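Local coordinates for pyrroline-5-carboxylate reductase catalytic N-terminal domain-containing protein (Sinorhizobium meliloti, PDB 4HUJ) that is of unknown function but is probably an oxidoreductase that binds a dinucleotide such as NAD(P) in a Rossmann-type domain, at residues S102-Q107 with P140-V145; A37-F42 with D65-S70; G165-F170 with A214-K219; V89-I94 with S113-F118. All blocks are in the same frame, centred on the assembly; numbering follows the deposited sequence.

In the fold
These four contacts illustrate how chemistry follows position in a Rossmann-type fold. Contact 4 is the buried one, joining the loops that leave the neighbouring parallel strands 84-88 and 108-111 through an aromatic face, a methyl and one water. Contact 1 is at the surface and ties the loop before strand 108-111 to the start of strand 143-147 by a backbone hydrogen bond and the Trp104-Ala142 contact. Contact 2, partly buried, sets helix 32-44 against the end of helix 61-67 with an aromatic ring and a long salt bridge. Contact 3, also partly buried, lies across the chain's centre from contact 1, yet reaches the same sheet, where strands 143-147 and 166-173 are neighbours; it adds a short antiparallel edge strand.

Contact 1 (S102-Q107 with P140-V145); sequences SDWGGQ and PGAKVV
Pro140 meets Trp104 through its carbonyl: Pro140 O lies at the edge of the indole, near the ring plane, and 3.5 Å from Trp104 CB. Gly141 follows beside the type II turn that runs from Trp104 to Gln107, its CA only 4.6 Å from Gly105 CA. A side chain on Gly141 would be directed into this turn, against Gly105 N and the Asp103 carboxylate, and its positive phi of 96° separately calls for glycine. An Asx turn just ahead overlaps that turn's start, Gly105 N donating to Asp103 OD1. Ala142 lays its methyl against the root of the tryptophan, Ala142 CB 3.5 Å from Trp104 CB; CG of Trp104 stands beside its backbone N (chi1 -75°), which leads the indole away from the facing segment, to Leu80, Val139 and Val109. At Lys143 the strand begins: Lys143 N donates to Gln107 O at 3.0 Å, nearly straight at 165° and in the carbonyl plane. The extended Lys143 chain carries its ammonium to a salt bridge with Asp177. Backbone polarity thus carries the join, with Lys143 N to Gln107 O at the beginning of a parallel pairing that Lys143 and Val109 continue, while Trp104 and Ala142 add the apolar part.

Contact 2 (A37-F42 with D65-S70); sequences ALAERF and DRFGAS
Phe67 carries the apolar part of this contact, its ring lying against the backbone and side-chain root of Glu40 on helix 32-44. Glu40 CA sits over one face, 3.8 Å from the Phe67 ring centroid and 17° from the normal, a CH-pi contact. Glu40 CB comes closest, 3.4 Å from Phe67 CZ, and Ala39 CB touches the ring at Phe67 CD2, 3.8 Å away. The opposite face is covered by Arg66 CB, so the ring is held between its own neighbour in sequence and the facing helix. With CG placed beside its backbone N (chi1 -51°), Phe67 projects the ring toward that helix. Replaced by an alanine, this residue would probably leave a gap between the two helices, with Glu40 CA and Arg66 CB both deprived of the ring they cover.

Arg66 also lays a face of its guanidinium on the ring, Phe67 CZ lying over the centre of that group. The extended Glu40 chain brings OE1 to 4.0 Å from Arg66 NH2, a long salt bridge in which the carboxylate and guanidinium planes stand 77° apart. Glu40 OE2 makes another long pairing, 3.9 Å to Arg41 NH2, which is also hydrogen-bonded to Ala157 O. The network therefore probably adds only a modest attraction. At the far end Ser70 OG approaches Phe42 O at 3.6 Å.

Such packing of successive crossover helices on one side of a parallel sheet is typical of a Rossmann-type fold; a GxGxxG-like pattern runs from the end of strand 26-30 into helix 32-44, consistent with dinucleotide binding.

Contact 3 (G165-F170 with A214-K219); sequences GSRVLF and ALNLLK
Ser166 and Lys219 form an antiparallel hydrogen-bonded pair, the anchor of the short edge strand 218-219 on strand 166-173. Lys219 N donates to Ser166 O at 2.8 Å, and Ser166 N returns a bond to Lys219 O at 3.0 Å. One step on, Arg167 and Leu218 make the non-hydrogen-bonded pair. Beyond it, Leu217 O takes two donors: Val168 N at 2.9 Å, which stands above the carbonyl plane, and, weakly, Arg167 NH1 at 3.1 Å with an angle of 142°. A water accepts from Leu217 N at 2.9 Å and lies within hydrogen-bonding distance of both Val168 O and Leu215 O.

Bends at chi2 and chi3 (61° and 66°) fold the Arg167 chain back so that its guanidinium lies alongside the incoming segment. Leu218 CD2 covers one face of that group and Asn216 CB the other, while Leu217 O is met at its edge. A leucine in place of Arg167 is likely to cost Leu217 O its weak second donor and to leave Leu218 CD2 and Asn216 CB without the flat group between them.

Packing continues at Phe170, where Val168 CG1 lies over a face of the ring and Leu217 CD1 meets its edge, 3.9 Å from Phe170 CZ.

Contact 4 (V89-I94 with S113-F118); sequences VPYDSI and SNAIDF
Tyr91 places its ring over Ala115 because CG stands opposite the backbone N (chi1 179°), which lays the ring against the Ala115 methyl; Ser113 has OG between its backbone N and carbonyl carbon (chi1 77°), which turns the hydroxyl to the edge of that ring. Both loops follow adjacent parallel strands, 84-88 and 108-111, at the C-terminal rim of a Rossmann-type sheet, the rim where such folds usually bind their dinucleotide.

Ala115 CB rests almost centrally above the ring, 3.7 Å from the Tyr91 centroid and 9° off the normal, a well-aligned CH-pi contact. Ser113 OG instead lies in the ring plane, 3.4 Å from Tyr91 CD1. The methyl Ile94 CD1 touches the same oxygen, also at 3.4 Å, so the hydroxyl touches two carbons, while its hydrogen bond is with Asp111 OD1. Residues Ile134 and Val135 of helix 131-138 also pack on the tyrosine, and Arg124 bridges the loops by salt bridges to Asp92 and Asp117.

No direct hydrogen bond spans the two segments. A single water takes that place, accepting from Tyr91 N at 3.0 Å and donating to Asn114 O at 2.8 Å.

Contact 1 (S102-Q107 with P140-V145)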
loop_
_atom_site.group_PDB
_atom_site.type_symbol
_atom_site.label_atom_id
_atom_site.label_comp_id
_atom_site.label_asym_id
_atom_site.label_seq_id
_atom_site.Cartn_x
_atom_site.Cartn_y
_atom_site.Cartn_z
ATOM N N SER A 102 11.154 -14.862 5.914
ATOM C CA SER A 102 11.068 -16.185 5.295
ATOM C C SER A 102 9.644 -16.746 5.246
ATOM O O SER A 102 9.238 -17.330 4.233
ATOM C CB SER A 102 12.030 -17.170 5.977
ATOM O OG SER A 102 11.874 -17.158 7.387
ATOM N N ASP A 103 8.887 -16.572 6.328
ATOM C CA ASP A 103 7.498 -17.032 6.357
ATOM C C ASP A 103 6.525 -15.877 6.583
ATOM O O ASP A 103 6.585 -15.172 7.593
ATOM C CB ASP A 103 7.292 -18.149 7.391
ATOM C CG ASP A 103 6.094 -19.043 7.065
ATOM O OD1 ASP A 103 5.064 -18.540 6.563
ATOM O OD2 ASP A 103 6.182 -20.265 7.314
ATOM N N TRP A 104 5.632 -15.697 5.616
ATOM C CA TRP A 104 4.662 -14.612 5.638
ATOM C C TRP A 104 3.273 -15.082 6.066
ATOM O O TRP A 104 2.295 -14.340 5.951
ATOM C CB TRP A 104 4.594 -13.961 4.259
ATOM C CG TRP A 104 5.763 -13.087 3.939
ATOM C CD1 TRP A 104 6.910 -13.449 3.290
ATOM C CD2 TRP A 104 5.892 -11.695 4.237
ATOM N NE1 TRP A 104 7.750 -12.369 3.173
ATOM C CE2 TRP A 104 7.151 -11.278 3.746
ATOM C CE3 TRP A 104 5.068 -10.756 4.876
ATOM C CZ2 TRP A 104 7.605 -9.963 3.871
ATOM C CZ3 TRP A 104 5.521 -9.448 5.002
ATOM C CH2 TRP A 104 6.779 -9.064 4.503
ATOM N N GLY A 105 3.193 -16.316 6.560
ATOM C CA GLY A 105 1.928 -16.887 7.021
ATOM C C GLY A 105 1.156 -15.982 7.963
ATOM O O GLY A 105 1.722 -15.416 8.905
ATOM N N GLY A 106 -0.136 -15.822 7.685
ATOM C CA GLY A 106 -1.022 -15.019 8.523
ATOM C C GLY A 106 -0.964 -13.523 8.265
ATOM O O GLY A 106 -1.666 -12.743 8.917
ATOM N N GLN A 107 -0.125 -13.115 7.318
ATOM C CA GLN A 107 0.036 -11.696 7.014
ATOM C C GLN A 107 -0.582 -11.338 5.671
ATOM O O GLN A 107 -0.693 -12.182 4.778
ATOM C CB GLN A 107 1.514 -11.299 7.013
ATOM C CG GLN A 107 2.225 -11.499 8.340
ATOM C CD GLN A 107 3.674 -11.062 8.279
ATOM O OE1 GLN A 107 3.981 -9.870 8.360
ATOM N NE2 GLN A 107 4.572 -12.023 8.138
ATOM N N PRO A 140 5.883 -15.702 -0.308
ATOM C CA PRO A 140 5.086 -16.926 -0.177
ATOM C C PRO A 140 4.462 -17.028 1.211
ATOM O O PRO A 140 5.104 -16.692 2.213
ATOM C CB PRO A 140 6.117 -18.043 -0.387
ATOM C CG PRO A 140 7.415 -17.429 0.009
ATOM C CD PRO A 140 7.318 -16.008 -0.462
ATOM N N GLY A 141 3.208 -17.458 1.262
ATOM C CA GLY A 141 2.491 -17.522 2.522
ATOM C C GLY A 141 1.637 -16.295 2.779
ATOM O O GLY A 141 0.641 -16.378 3.491
ATOM N N ALA A 142 2.022 -15.154 2.204
ATOM C CA ALA A 142 1.260 -13.917 2.373
ATOM C C ALA A 142 0.032 -13.906 1.476
ATOM O O ALA A 142 0.054 -14.458 0.373
ATOM C CB ALA A 142 2.130 -12.702 2.072
ATOM N N LYS A 143 -1.043 -13.293 1.961
ATOM C CA LYS A 143 -2.189 -12.985 1.115
ATOM C C LYS A 143 -1.963 -11.573 0.565
ATOM O O LYS A 143 -1.856 -10.616 1.329
ATOM C CB LYS A 143 -3.495 -13.084 1.904
ATOM C CG LYS A 143 -3.916 -14.526 2.219
ATOM C CD LYS A 143 -5.154 -14.579 3.109
ATOM C CE LYS A 143 -5.473 -16.021 3.477
ATOM N NZ LYS A 143 -6.578 -16.145 4.481
ATOM N N VAL A 144 -1.852 -11.463 -0.757
ATOM C CA VAL A 144 -1.506 -10.190 -1.399
ATOM C C VAL A 144 -2.744 -9.470 -1.926
ATOM O O VAL A 144 -3.606 -10.080 -2.555
ATOM C CB VAL A 144 -0.464 -10.385 -2.536
ATOM C CG1 VAL A 144 -0.190 -9.067 -3.285
ATOM C CG2 VAL A 144 0.840 -10.947 -1.965
ATOM N N VAL A 145 -2.825 -8.173 -1.634
ATOM C CA VAL A 145 -3.873 -7.301 -2.174
ATOM C C VAL A 145 -3.175 -6.203 -2.969
ATOM O O VAL A 145 -2.197 -5.635 -2.495
ATOM C CB VAL A 145 -4.723 -6.672 -1.045
ATOM C CG1 VAL A 145 -5.741 -5.663 -1.600
ATOM C CG2 VAL A 145 -5.432 -7.747 -0.241
#

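Contact 2 (A37-F42 with D65-S70)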
loop_
_atom_site.group_PDB
_atom_site.type_symbol
_atom_site.label_atom_id
_atom_site.label_comp_id
_atom_site.label_asym_id
_atom_site.label_seq_id
_atom_site.Cartn_x
_atom_site.Cartn_y
_atom_site.Cartn_z
ATOM N N ALA A 37 2.211 10.476 2.059
ATOM C CA ALA A 37 0.764 10.548 1.793
ATOM C C ALA A 37 -0.019 9.551 2.646
ATOM O O ALA A 37 -1.062 9.883 3.229
ATOM C CB ALA A 37 0.477 10.308 0.311
ATOM N N LEU A 38 0.484 8.325 2.701
ATOM C CA LEU A 38 -0.117 7.288 3.528
ATOM C C LEU A 38 -0.062 7.663 5.008
ATOM O O LEU A 38 -1.059 7.544 5.709
ATOM C CB LEU A 38 0.551 5.934 3.274
ATOM C CG LEU A 38 0.138 5.249 1.968
ATOM C CD1 LEU A 38 1.086 4.098 1.646
ATOM C CD2 LEU A 38 -1.325 4.773 2.042
ATOM N N ALA A 39 1.096 8.129 5.473
ATOM C CA ALA A 39 1.233 8.574 6.863
ATOM C C ALA A 39 0.209 9.665 7.191
ATOM O O ALA A 39 -0.422 9.629 8.252
ATOM C CB ALA A 39 2.653 9.060 7.134
ATOM N N GLU A 40 0.032 10.611 6.268
ATOM C CA GLU A 40 -0.927 11.708 6.443
ATOM C C GLU A 40 -2.357 11.196 6.567
ATOM O O GLU A 40 -3.137 11.677 7.399
ATOM C CB GLU A 40 -0.818 12.715 5.293
ATOM C CG GLU A 40 -1.754 13.937 5.429
ATOM C CD GLU A 40 -1.390 15.086 4.499
ATOM O OE1 GLU A 40 -0.385 14.976 3.756
ATOM O OE2 GLU A 40 -2.116 16.108 4.520
ATOM N N ARG A 41 -2.700 10.213 5.742
ATOM C CA ARG A 41 -4.043 9.655 5.775
ATOM C C ARG A 41 -4.312 8.845 7.043
ATOM O O ARG A 41 -5.401 8.925 7.600
ATOM C CB ARG A 41 -4.318 8.827 4.519
ATOM C CG ARG A 41 -4.461 9.667 3.256
ATOM C CD ARG A 41 -5.636 10.631 3.388
ATOM N NE ARG A 41 -5.240 12.026 3.581
ATOM C CZ ARG A 41 -5.884 12.900 4.354
ATOM N NH1 ARG A 41 -6.926 12.518 5.086
ATOM N NH2 ARG A 41 -5.458 14.158 4.427
ATOM N N PHE A 42 -3.325 8.071 7.487
ATOM C CA PHE A 42 -3.448 7.311 8.737
ATOM C C PHE A 42 -3.640 8.259 9.928
ATOM O O PHE A 42 -4.503 8.033 10.790
ATOM C CB PHE A 42 -2.233 6.400 8.941
ATOM C CG PHE A 42 -2.365 5.046 8.287
ATOM C CD1 PHE A 42 -2.736 3.933 9.035
ATOM C CD2 PHE A 42 -2.124 4.884 6.925
ATOM C CE1 PHE A 42 -2.859 2.673 8.439
ATOM C CE2 PHE A 42 -2.247 3.638 6.317
ATOM C CZ PHE A 42 -2.610 2.526 7.074
ATOM N N ASP A 65 8.184 14.135 12.257
ATOM C CA ASP A 65 7.911 15.519 12.656
ATOM C C ASP A 65 6.463 15.951 12.401
ATOM O O ASP A 65 5.863 16.639 13.231
ATOM C CB ASP A 65 8.883 16.489 11.965
ATOM C CG ASP A 65 10.325 16.330 12.444
ATOM O OD1 ASP A 65 10.591 15.519 13.365
ATOM O OD2 ASP A 65 11.204 17.024 11.885
ATOM N N ARG A 66 5.905 15.538 11.263
ATOM C CA ARG A 66 4.548 15.927 10.880
ATOM C C ARG A 66 3.460 15.005 11.447
ATOM O O ARG A 66 2.388 15.478 11.825
ATOM C CB ARG A 66 4.412 16.013 9.353
ATOM C CG ARG A 66 5.277 17.081 8.686
ATOM C CD ARG A 66 5.169 17.017 7.163
ATOM N NE ARG A 66 3.894 17.540 6.673
ATOM C CZ ARG A 66 3.308 17.173 5.533
ATOM N NH1 ARG A 66 3.868 16.259 4.747
ATOM N NH2 ARG A 66 2.147 17.714 5.181
ATOM N N PHE A 67 3.737 13.702 11.506
ATOM C CA PHE A 67 2.692 12.704 11.782
ATOM C C PHE A 67 2.988 11.736 12.936
ATOM O O PHE A 67 2.313 10.712 13.080
ATOM C CB PHE A 67 2.380 11.912 10.503
ATOM C CG PHE A 67 2.103 12.779 9.303
ATOM C CD1 PHE A 67 1.009 13.642 9.286
ATOM C CD2 PHE A 67 2.940 12.735 8.193
ATOM C CE1 PHE A 67 0.755 14.452 8.181
ATOM C CE2 PHE A 67 2.693 13.537 7.082
ATOM C CZ PHE A 67 1.598 14.399 7.079
ATOM N N GLY A 68 3.972 12.075 13.767
ATOM C CA GLY A 68 4.430 11.197 14.849
ATOM C C GLY A 68 3.398 10.816 15.898
ATOM O O GLY A 68 3.603 9.869 16.658
ATOM N N ALA A 69 2.288 11.550 15.935
ATOM C CA ALA A 69 1.201 11.276 16.875
ATOM C C ALA A 69 0.426 10.012 16.511
ATOM O O ALA A 69 -0.254 9.428 17.356
ATOM C CB ALA A 69 0.258 12.476 16.968
ATOM N N SER A 70 0.535 9.586 15.255
ATOM C CA SER A 70 -0.213 8.423 14.786
ATOM C C SER A 70 0.652 7.439 14.004
ATOM O O SER A 70 0.269 6.279 13.817
ATOM C CB SER A 70 -1.418 8.870 13.957
ATOM O OG SER A 70 -2.192 7.758 13.541
#

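Contact 3 (G165-F170 with A214-K219)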
loop_
_atom_site.group_PDB
_atom_site.type_symbol
_atom_site.label_atom_id
_atom_site.label_comp_id
_atom_site.label_asym_id
_atom_site.label_seq_id
_atom_site.Cartn_x
_atom_site.Cartn_y
_atom_site.Cartn_z
ATOM N N GLY A 165 -18.989 13.268 -2.186
ATOM C CA GLY A 165 -18.316 12.032 -2.569
ATOM C C GLY A 165 -16.988 11.783 -1.883
ATOM O O GLY A 165 -16.319 12.715 -1.423
ATOM N N SER A 166 -16.612 10.511 -1.824
ATOM C CA SER A 166 -15.329 10.095 -1.270
ATOM C C SER A 166 -14.426 9.594 -2.386
ATOM O O SER A 166 -14.884 8.893 -3.289
ATOM C CB SER A 166 -15.523 8.997 -0.225
ATOM O OG SER A 166 -16.279 9.484 0.873
ATOM N N ARG A 167 -13.149 9.960 -2.306
ATOM C CA ARG A 167 -12.144 9.550 -3.286
ATOM C C ARG A 167 -12.089 8.027 -3.406
ATOM O O ARG A 167 -12.020 7.317 -2.403
ATOM C CB ARG A 167 -10.772 10.119 -2.901
ATOM C CG ARG A 167 -9.635 9.836 -3.897
ATOM C CD ARG A 167 -9.930 10.437 -5.281
ATOM N NE ARG A 167 -9.956 11.905 -5.268
ATOM C CZ ARG A 167 -10.680 12.655 -6.103
ATOM N NH1 ARG A 167 -11.466 12.094 -7.017
ATOM N NH2 ARG A 167 -10.626 13.979 -6.022
ATOM N N VAL A 168 -12.106 7.535 -4.645
ATOM C CA VAL A 168 -12.144 6.102 -4.904
ATOM C C VAL A 168 -10.749 5.493 -4.935
ATOM O O VAL A 168 -9.850 6.004 -5.618
ATOM C CB VAL A 168 -12.874 5.782 -6.236
ATOM C CG1 VAL A 168 -12.726 4.301 -6.617
ATOM C CG2 VAL A 168 -14.343 6.164 -6.130
ATOM N N LEU A 169 -10.593 4.402 -4.190
ATOM C CA LEU A 169 -9.410 3.551 -4.287
ATOM C C LEU A 169 -9.832 2.165 -4.742
ATOM O O LEU A 169 -10.514 1.436 -4.012
ATOM C CB LEU A 169 -8.660 3.471 -2.951
ATOM C CG LEU A 169 -7.734 4.642 -2.609
ATOM C CD1 LEU A 169 -7.172 4.486 -1.203
ATOM C CD2 LEU A 169 -6.597 4.779 -3.621
ATOM N N PHE A 170 -9.445 1.808 -5.961
ATOM C CA PHE A 170 -9.633 0.445 -6.449
ATOM C C PHE A 170 -8.676 -0.528 -5.756
ATOM O O PHE A 170 -7.547 -0.174 -5.408
ATOM C CB PHE A 170 -9.455 0.383 -7.975
ATOM C CG PHE A 170 -10.486 1.169 -8.733
ATOM C CD1 PHE A 170 -11.789 0.686 -8.864
ATOM C CD2 PHE A 170 -10.166 2.405 -9.299
ATOM C CE1 PHE A 170 -12.757 1.415 -9.558
ATOM C CE2 PHE A 170 -11.128 3.147 -9.999
ATOM C CZ PHE A 170 -12.424 2.648 -10.134
ATOM N N ALA A 214 -4.384 6.494 -12.205
ATOM C CA ALA A 214 -4.331 7.956 -12.271
ATOM C C ALA A 214 -5.678 8.572 -12.632
ATOM O O ALA A 214 -5.748 9.689 -13.155
ATOM C CB ALA A 214 -3.224 8.425 -13.222
ATOM N N LEU A 215 -6.747 7.837 -12.346
ATOM C CA LEU A 215 -8.093 8.305 -12.623
ATOM C C LEU A 215 -8.729 8.740 -11.310
ATOM O O LEU A 215 -8.875 7.933 -10.387
ATOM C CB LEU A 215 -8.912 7.198 -13.301
ATOM C CG LEU A 215 -10.348 7.504 -13.745
ATOM C CD1 LEU A 215 -10.366 8.494 -14.906
ATOM C CD2 LEU A 215 -11.035 6.206 -14.151
ATOM N N ASN A 216 -9.075 10.024 -11.221
ATOM C CA ASN A 216 -9.695 10.561 -10.013
ATOM C C ASN A 216 -11.212 10.463 -10.066
ATOM O O ASN A 216 -11.869 11.168 -10.847
ATOM C CB ASN A 216 -9.273 12.015 -9.778
ATOM C CG ASN A 216 -7.779 12.174 -9.595
ATOM O OD1 ASN A 216 -7.087 11.249 -9.174
ATOM N ND2 ASN A 216 -7.274 13.369 -9.901
ATOM N N LEU A 217 -11.754 9.574 -9.239
ATOM C CA LEU A 217 -13.194 9.392 -9.128
ATOM C C LEU A 217 -13.675 9.561 -7.693
ATOM O O LEU A 217 -12.903 9.403 -6.741
ATOM C CB LEU A 217 -13.600 8.007 -9.640
ATOM C CG LEU A 217 -13.168 7.594 -11.048
ATOM C CD1 LEU A 217 -13.593 6.152 -11.290
ATOM C CD2 LEU A 217 -13.761 8.530 -12.101
ATOM N N LEU A 218 -14.963 9.876 -7.559
ATOM C CA LEU A 218 -15.627 9.953 -6.261
ATOM C C LEU A 218 -16.803 8.992 -6.220
ATOM O O LEU A 218 -17.440 8.737 -7.248
ATOM C CB LEU A 218 -16.160 11.370 -6.009
ATOM C CG LEU A 218 -15.172 12.534 -6.016
ATOM C CD1 LEU A 218 -15.966 13.834 -5.990
ATOM C CD2 LEU A 218 -14.210 12.451 -4.830
ATOM N N LYS A 219 -17.088 8.457 -5.039
ATOM C CA LYS A 219 -18.313 7.687 -4.831
ATOM C C LYS A 219 -19.246 8.569 -4.016
ATOM O O LYS A 219 -18.920 8.927 -2.879
ATOM C CB LYS A 219 -18.040 6.366 -4.102
ATOM C CG LYS A 219 -19.266 5.450 -4.024
ATOM C CD LYS A 219 -19.001 4.173 -3.229
ATOM C CE LYS A 219 -20.217 3.243 -3.289
ATOM N NZ LYS A 219 -20.028 2.021 -2.455
HETATM O O HOH W 1 -10.108 7.790 -7.732
#

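Contact 4 (V89-I94 with S113-F118)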
loop_
_atom_site.group_PDB
_atom_site.type_symbol
_atom_site.label_atom_id
_atom_site.label_comp_id
_atom_site.label_asym_id
_atom_site.label_seq_id
_atom_site.Cartn_x
_atom_site.Cartn_y
_atom_site.Cartn_z
ATOM N N VAL A 89 7.098 1.293 -1.823
ATOM C CA VAL A 89 8.476 1.549 -2.228
ATOM C C VAL A 89 8.551 1.297 -3.727
ATOM O O VAL A 89 7.610 0.736 -4.299
ATOM C CB VAL A 89 9.480 0.621 -1.488
ATOM C CG1 VAL A 89 9.664 1.072 -0.030
ATOM C CG2 VAL A 89 9.054 -0.849 -1.584
ATOM N N PRO A 90 9.655 1.716 -4.377
ATOM C CA PRO A 90 9.773 1.443 -5.813
ATOM C C PRO A 90 9.704 -0.053 -6.101
ATOM O O PRO A 90 10.172 -0.865 -5.302
ATOM C CB PRO A 90 11.154 2.010 -6.159
ATOM C CG PRO A 90 11.345 3.121 -5.160
ATOM C CD PRO A 90 10.772 2.548 -3.885
ATOM N N TYR A 91 9.106 -0.408 -7.230
ATOM C CA TYR A 91 8.966 -1.807 -7.624
ATOM C C TYR A 91 10.292 -2.582 -7.529
ATOM O O TYR A 91 10.334 -3.705 -7.009
ATOM C CB TYR A 91 8.367 -1.883 -9.037
ATOM C CG TYR A 91 8.204 -3.285 -9.565
ATOM C CD1 TYR A 91 7.157 -4.101 -9.131
ATOM C CD2 TYR A 91 9.099 -3.796 -10.496
ATOM C CE1 TYR A 91 7.011 -5.392 -9.618
ATOM C CE2 TYR A 91 8.966 -5.087 -10.989
ATOM C CZ TYR A 91 7.925 -5.880 -10.546
ATOM O OH TYR A 91 7.793 -7.160 -11.048
ATOM N N ASP A 92 11.369 -1.971 -8.013
ATOM C CA ASP A 92 12.696 -2.594 -7.986
ATOM C C ASP A 92 13.298 -2.766 -6.584
ATOM O O ASP A 92 14.271 -3.516 -6.415
ATOM C CB ASP A 92 13.662 -1.813 -8.872
ATOM C CG ASP A 92 13.413 -2.043 -10.344
ATOM O OD1 ASP A 92 13.278 -3.213 -10.755
ATOM O OD2 ASP A 92 13.370 -1.049 -11.089
ATOM N N SER A 93 12.733 -2.071 -5.597
ATOM C CA SER A 93 13.193 -2.157 -4.209
ATOM C C SER A 93 12.573 -3.329 -3.449
ATOM O O SER A 93 13.073 -3.716 -2.387
ATOM C CB SER A 93 12.873 -0.861 -3.451
ATOM O OG SER A 93 13.640 0.226 -3.932
ATOM N N ILE A 94 11.488 -3.885 -3.982
ATOM C CA ILE A 94 10.694 -4.865 -3.234
ATOM C C ILE A 94 11.476 -6.130 -2.872
ATOM O O ILE A 94 11.518 -6.509 -1.698
ATOM C CB ILE A 94 9.353 -5.201 -3.948
ATOM C CG1 ILE A 94 8.440 -3.970 -3.945
ATOM C CG2 ILE A 94 8.643 -6.355 -3.254
ATOM C CD1 ILE A 94 7.136 -4.141 -4.754
ATOM N N SER A 113 2.952 -0.786 -5.524
ATOM C CA SER A 113 3.983 -0.407 -6.495
ATOM C C SER A 113 3.488 -0.484 -7.936
ATOM O O SER A 113 2.561 -1.234 -8.244
ATOM C CB SER A 113 5.220 -1.303 -6.346
ATOM O OG SER A 113 5.003 -2.587 -6.930
ATOM N N ASN A 114 4.140 0.278 -8.811
ATOM C CA ASN A 114 3.923 0.184 -10.253
ATOM C C ASN A 114 5.239 -0.136 -10.944
ATOM O O ASN A 114 6.252 0.512 -10.667
ATOM C CB ASN A 114 3.365 1.496 -10.791
ATOM C CG ASN A 114 1.983 1.800 -10.253
ATOM O OD1 ASN A 114 1.765 2.837 -9.610
ATOM N ND2 ASN A 114 1.049 0.896 -10.491
ATOM N N ALA A 115 5.226 -1.135 -11.826
ATOM C CA ALA A 115 6.430 -1.528 -12.548
ATOM C C ALA A 115 6.572 -0.654 -13.784
ATOM O O ALA A 115 5.900 -0.863 -14.795
ATOM C CB ALA A 115 6.387 -3.009 -12.912
ATOM N N ILE A 116 7.434 0.355 -13.669
ATOM C CA ILE A 116 7.581 1.402 -14.680
ATOM C C ILE A 116 9.042 1.456 -15.106
ATOM O O ILE A 116 9.933 1.376 -14.260
ATOM C CB ILE A 116 7.191 2.783 -14.100
ATOM C CG1 ILE A 116 5.781 2.755 -13.493
ATOM C CG2 ILE A 116 7.284 3.875 -15.178
ATOM C CD1 ILE A 116 5.457 3.978 -12.636
ATOM N N ASP A 117 9.289 1.603 -16.409
ATOM C CA ASP A 117 10.659 1.710 -16.921
ATOM C C ASP A 117 11.138 3.151 -16.991
ATOM O O ASP A 117 10.368 4.048 -17.315
ATOM C CB ASP A 117 10.772 1.084 -18.312
ATOM C CG ASP A 117 10.787 -0.431 -18.277
ATOM O OD1 ASP A 117 10.804 -1.014 -17.171
ATOM O OD2 ASP A 117 10.784 -1.041 -19.368
ATOM N N PHE A 118 12.425 3.338 -16.700
ATOM C CA PHE A 118 13.120 4.621 -16.775
ATOM C C PHE A 118 14.035 4.560 -17.995
ATOM O O PHE A 118 14.685 3.534 -18.208
ATOM C CB PHE A 118 13.960 4.780 -15.504
ATOM C CG PHE A 118 14.681 6.099 -15.385
ATOM C CD1 PHE A 118 15.902 6.304 -16.024
ATOM C CD2 PHE A 118 14.156 7.120 -14.598
ATOM C CE1 PHE A 118 16.574 7.520 -15.909
ATOM C CE2 PHE A 118 14.830 8.342 -14.464
ATOM C CZ PHE A 118 16.041 8.537 -15.119
HETATM O O HOH W 2 8.213 1.742 -9.094
#